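Local coordinates for protein hemoglobin component VII (Tokunagayusurika akamusi, PDB 1X46) that binds heme b and probably carries or stores oxygen in the midge larva, as a member of the globin family, at residues 28-33 and 62-67. Numbering follows the deposited sequence.
Sequences DILYNF and ALHATR. With HEM (protoporphyrin IX containing Fe), chain B.
The imidazole of H64 meets L30 at its edge, where L30 CD2 lies near the ring plane, 4.0 Å from H64 CD2. HEM C1A and the oxygen of the iron-bound water lie in the ring plane, also at its edge: H64 CE1 is 3.4 Å from HEM C1A, and the water oxygen is 2.7 Å from H64 NE2 in a hydrogen bond. F44 adds an edge-to-face contact with the same ring. With CG anti to the backbone N (chi1 -171°), the ring reaches the porphyrin with CE1 and the water with NE2. L30 also packs against A65 where the two helices meet: its CD2 approaches A65 N at 3.7 Å, and both its CB and CD2 rest 3.9 Å from A65 CB. The small A65 side chain is consistent with the close approach here, L30 CA to A65 CA 5.7 Å, at the B/E helix crossing of the globin fold. An alanine in place of H64 would probably leave the iron-bound water without this hydrogen-bonding partner and remove the imidazole edge against L30 CD2. Occupying the distal position, across the heme from the axial ligand H99, H64 combines an apolar flank with a polar nitrogen near the iron, an arrangement consistent with stabilising bound oxygen.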
ATOM      1  N   ASP A  28       3.104   6.488  10.889  1.00  9.85           N
ATOM      2  CA  ASP A  28       1.759   6.182  11.380  1.00 10.00           C
ATOM      3  C   ASP A  28       1.093   5.140  10.497  1.00  9.47           C
ATOM      4  O   ASP A  28       0.350   4.280  11.021  1.00  9.09           O
ATOM      5  CB  ASP A  28       0.878   7.421  11.486  1.00 11.62           C
ATOM      6  CG  ASP A  28       1.322   8.379  12.593  1.00 13.83           C
ATOM      7  OD1 ASP A  28       2.015   7.962  13.538  1.00 16.05           O
ATOM      8  OD2 ASP A  28       1.001   9.592  12.561  1.00 21.70           O
ATOM      9  N   ILE A  29       1.346   5.177   9.185  1.00  8.29           N
ATOM     10  CA  ILE A  29       0.746   4.160   8.309  1.00  7.51           C
ATOM     11  C   ILE A  29       1.301   2.785   8.675  1.00  9.50           C
ATOM     12  O   ILE A  29       0.542   1.805   8.793  1.00  9.23           O
ATOM     13  CB  ILE A  29       1.078   4.479   6.815  1.00  9.50           C
ATOM     14  CG1 ILE A  29       0.280   5.700   6.343  1.00 10.28           C
ATOM     15  CG2 ILE A  29       0.790   3.241   5.918  1.00  9.80           C
ATOM     16  CD1 ILE A  29       0.825   6.301   5.048  1.00 10.19           C
ATOM     17  N   LEU A  30       2.616   2.681   8.873  1.00  8.61           N
ATOM     18  CA  LEU A  30       3.202   1.390   9.232  1.00  8.07           C
ATOM     19  C   LEU A  30       2.756   0.918  10.596  1.00  8.56           C
ATOM     20  O   LEU A  30       2.460  -0.280  10.798  1.00  8.80           O
ATOM     21  CB  LEU A  30       4.750   1.402   9.136  1.00  7.85           C
ATOM     22  CG  LEU A  30       5.466   0.065   9.335  1.00  7.09           C
ATOM     23  CD1 LEU A  30       4.979  -0.949   8.282  1.00 10.73           C
ATOM     24  CD2 LEU A  30       7.005   0.250   9.235  1.00 10.27           C
ATOM     25  N   TYR A  31       2.752   1.840  11.563  1.00  7.60           N
ATOM     26  CA  TYR A  31       2.246   1.484  12.881  1.00  7.90           C
ATOM     27  C   TYR A  31       0.803   0.962  12.791  1.00  9.25           C
ATOM     28  O   TYR A  31       0.506  -0.072  13.412  1.00  9.21           O
ATOM     29  CB  TYR A  31       2.335   2.699  13.807  1.00 10.83           C
ATOM     30  CG  TYR A  31       1.701   2.461  15.148  1.00 10.12           C
ATOM     31  CD1 TYR A  31       2.447   1.973  16.209  1.00 12.54           C
ATOM     32  CD2 TYR A  31       0.347   2.741  15.350  1.00 13.40           C
ATOM     33  CE1 TYR A  31       1.866   1.761  17.454  1.00 14.66           C
ATOM     34  CE2 TYR A  31      -0.242   2.514  16.601  1.00 15.34           C
ATOM     35  CZ  TYR A  31       0.545   2.031  17.629  1.00 14.68           C
ATOM     36  OH  TYR A  31       0.011   1.810  18.881  1.00 17.18           O
ATOM     37  N   ASN A  32      -0.043   1.624  11.997  1.00  8.53           N
ATOM     38  CA  ASN A  32      -1.428   1.178  11.877  1.00  8.29           C
ATOM     39  C   ASN A  32      -1.525  -0.222  11.287  1.00  8.17           C
ATOM     40  O   ASN A  32      -2.316  -1.058  11.724  1.00  9.80           O
ATOM     41  CB  ASN A  32      -2.221   2.163  11.053  1.00  9.42           C
ATOM     42  CG  ASN A  32      -3.663   1.783  10.948  1.00 10.16           C
ATOM     43  OD1 ASN A  32      -4.385   1.770  11.954  1.00 12.48           O
ATOM     44  ND2 ASN A  32      -4.104   1.489   9.743  1.00  9.89           N
ATOM     45  N   PHE A  33      -0.694  -0.498  10.302  1.00  7.42           N
ATOM     46  CA  PHE A  33      -0.662  -1.815   9.682  1.00  7.36           C
ATOM     47  C   PHE A  33      -0.274  -2.872  10.689  1.00  8.09           C
ATOM     48  O   PHE A  33      -1.001  -3.865  10.825  1.00  8.83           O
ATOM     49  CB  PHE A  33       0.289  -1.781   8.457  1.00  8.25           C
ATOM     50  CG  PHE A  33       0.494  -3.134   7.805  1.00  9.63           C
ATOM     51  CD1 PHE A  33      -0.590  -3.947   7.496  1.00  8.69           C
ATOM     52  CD2 PHE A  33       1.792  -3.600   7.518  1.00 10.14           C
ATOM     53  CE1 PHE A  33      -0.400  -5.203   6.892  1.00 11.89           C
ATOM     54  CE2 PHE A  33       1.994  -4.854   6.927  1.00 11.21           C
ATOM     55  CZ  PHE A  33       0.887  -5.652   6.593  1.00 10.91           C
ATOM     56  N   ALA A  62      11.127   3.952  11.036  1.00  9.39           N
ATOM     57  CA  ALA A  62      10.930   4.991  10.036  1.00  7.49           C
ATOM     58  C   ALA A  62      11.591   4.563   8.712  1.00  7.99           C
ATOM     59  O   ALA A  62      11.076   4.862   7.649  1.00  8.38           O
ATOM     60  CB  ALA A  62      11.555   6.297  10.509  1.00 10.61           C
ATOM     61  N   LEU A  63      12.727   3.868   8.800  1.00  8.43           N
ATOM     62  CA  LEU A  63      13.394   3.430   7.578  1.00  8.29           C
ATOM     63  C   LEU A  63      12.470   2.528   6.743  1.00  8.88           C
ATOM     64  O   LEU A  63      12.256   2.779   5.548  1.00  8.70           O
ATOM     65  CB  LEU A  63      14.716   2.733   7.912  1.00  8.68           C
ATOM     66  CG  LEU A  63      15.418   2.099   6.690  1.00  9.57           C
ATOM     67  CD1 LEU A  63      15.711   3.091   5.538  1.00 11.11           C
ATOM     68  CD2 LEU A  63      16.712   1.431   7.221  1.00 11.73           C
ATOM     69  N   HIS A  64      11.880   1.503   7.367  1.00  8.13           N
ATOM     70  CA  HIS A  64      11.028   0.611   6.594  1.00  7.89           C
ATOM     71  C   HIS A  64       9.745   1.348   6.108  1.00  7.52           C
ATOM     72  O   HIS A  64       9.289   1.149   4.976  1.00  7.88           O
ATOM     73  CB  HIS A  64      10.633  -0.660   7.343  1.00  8.62           C
ATOM     74  CG  HIS A  64       9.949  -1.601   6.435  1.00  8.66           C
ATOM     75  ND1 HIS A  64      10.628  -2.216   5.407  1.00 11.01           N
ATOM     76  CD2 HIS A  64       8.635  -1.855   6.231  1.00 10.05           C
ATOM     77  CE1 HIS A  64       9.770  -2.888   4.663  1.00 10.68           C
ATOM     78  NE2 HIS A  64       8.554  -2.661   5.120  1.00 12.15           N
ATOM     79  N   ALA A  65       9.179   2.167   6.992  1.00  7.48           N
ATOM     80  CA  ALA A  65       8.000   2.944   6.643  1.00  8.02           C
ATOM     81  C   ALA A  65       8.255   3.805   5.404  1.00  8.46           C
ATOM     82  O   ALA A  65       7.424   3.868   4.482  1.00  9.65           O
ATOM     83  CB  ALA A  65       7.548   3.802   7.847  1.00  9.18           C
ATOM     84  N   THR A  66       9.425   4.441   5.380  1.00  8.68           N
ATOM     85  CA  THR A  66       9.829   5.258   4.240  1.00 10.01           C
ATOM     86  C   THR A  66      10.032   4.446   2.978  1.00  9.68           C
ATOM     87  O   THR A  66       9.654   4.906   1.881  1.00 10.52           O
ATOM     88  CB  THR A  66      11.097   6.055   4.630  1.00  9.55           C
ATOM     89  OG1 THR A  66      10.771   6.856   5.758  1.00 11.86           O
ATOM     90  CG2 THR A  66      11.502   7.067   3.513  1.00 10.47           C
ATOM     91  N   ARG A  67      10.634   3.259   3.112  1.00  8.62           N
ATOM     92  CA  ARG A  67      10.796   2.374   1.958  1.00  9.12           C
ATOM     93  C   ARG A  67       9.450   2.006   1.326  1.00 10.21           C
ATOM     94  O   ARG A  67       9.329   2.045   0.097  1.00 12.35           O
ATOM     95  CB  ARG A  67      11.553   1.104   2.363  1.00  8.94           C
ATOM     96  CG  ARG A  67      13.014   1.375   2.639  1.00 10.88           C
ATOM     97  CD  ARG A  67      13.763   0.137   3.166  1.00 11.26           C
ATOM     98  NE  ARG A  67      15.202   0.369   3.111  1.00 12.57           N
ATOM     99  CZ  ARG A  67      16.107  -0.189   3.891  1.00 13.17           C
ATOM    100  NH1 ARG A  67      15.759  -1.074   4.837  1.00 14.92           N
ATOM    101  NH2 ARG A  67      17.385   0.163   3.711  1.00 15.02           N
TER
HETATM  102  CHA HEM B 151      10.256  -5.484   2.455  1.00 11.41           C
HETATM  103  CHB HEM B 151       7.337  -2.580  -0.106  1.00  8.90           C
HETATM  104  CHC HEM B 151       3.493  -4.997   1.579  1.00 10.48           C
HETATM  105  CHD HEM B 151       6.377  -7.893   4.153  1.00  9.97           C
HETATM  106  C1A HEM B 151       9.790  -4.461   1.677  1.00  9.17           C
HETATM  107  C2A HEM B 151      10.621  -3.449   1.062  1.00 11.95           C
HETATM  108  C3A HEM B 151       9.803  -2.662   0.370  1.00 11.61           C
HETATM  109  C4A HEM B 151       8.457  -3.154   0.460  1.00 10.70           C
HETATM  110  CMA HEM B 151      10.227  -1.433  -0.464  1.00 11.84           C
HETATM  111  CAA HEM B 151      12.156  -3.271   1.293  1.00 11.71           C
HETATM  112  CBA HEM B 151      13.077  -4.238   0.521  1.00 13.53           C
HETATM  113  CGA HEM B 151      12.979  -3.984  -0.964  1.00 14.41           C
HETATM  114  O1A HEM B 151      12.628  -4.917  -1.713  1.00 15.66           O
HETATM  115  O2A HEM B 151      13.252  -2.835  -1.413  1.00 16.06           O
HETATM  116  C1B HEM B 151       6.042  -2.935   0.157  1.00  9.92           C
HETATM  117  C2B HEM B 151       4.844  -2.306  -0.349  1.00 11.57           C
HETATM  118  C3B HEM B 151       3.773  -2.982   0.124  1.00 12.99           C
HETATM  119  C4B HEM B 151       4.293  -4.075   0.925  1.00 11.22           C
HETATM  120  CMB HEM B 151       4.857  -1.048  -1.260  1.00 12.81           C
HETATM  121  CAB HEM B 151       2.254  -2.771  -0.065  1.00 15.18           C
HETATM  122  CBB HEM B 151       1.710  -1.884  -0.899  1.00 21.00           C
HETATM  123  C1C HEM B 151       3.914  -5.985   2.423  1.00 10.19           C
HETATM  124  C2C HEM B 151       3.082  -6.940   3.149  1.00 10.26           C
HETATM  125  C3C HEM B 151       3.877  -7.715   3.884  1.00 11.02           C
HETATM  126  C4C HEM B 151       5.247  -7.320   3.622  1.00 10.15           C
HETATM  127  CMC HEM B 151       1.537  -7.012   3.057  1.00 10.46           C
HETATM  128  CAC HEM B 151       3.457  -8.878   4.821  1.00 15.42           C
HETATM  129  C1D HEM B 151       7.668  -7.536   3.882  1.00 10.75           C
HETATM  130  C2D HEM B 151       8.818  -8.184   4.457  1.00 12.55           C
HETATM  131  C3D HEM B 151      10.009  -7.448   3.925  1.00 11.87           C
HETATM  132  C4D HEM B 151       9.459  -6.390   3.111  1.00  8.77           C
HETATM  133  CMD HEM B 151       8.804  -9.392   5.416  1.00 11.22           C
HETATM  134  CAD HEM B 151      11.493  -7.758   4.248  1.00 13.11           C
HETATM  135  CBD HEM B 151      11.901  -7.125   5.574  1.00 18.38           C
HETATM  136  CGD HEM B 151      13.313  -7.540   5.942  1.00 22.83           C
HETATM  137  O1D HEM B 151      14.091  -7.941   5.046  1.00 26.36           O
HETATM  138  O2D HEM B 151      13.650  -7.493   7.148  1.00 23.88           O
HETATM  139  NA  HEM B 151       8.487  -4.262   1.282  1.00  8.99           N
HETATM  140  NB  HEM B 151       5.664  -4.013   0.963  1.00 10.68           N
HETATM  141  NC  HEM B 151       5.238  -6.251   2.722  1.00  8.54           N
HETATM  142  ND  HEM B 151       8.073  -6.478   3.057  1.00 11.05           N
HETATM  143 FE   HEM B 151       6.865  -5.254   2.000  1.00 11.82          FE
HETATM  144  O   HOH W   1       6.665  -4.034   3.673  1.00 12.22           O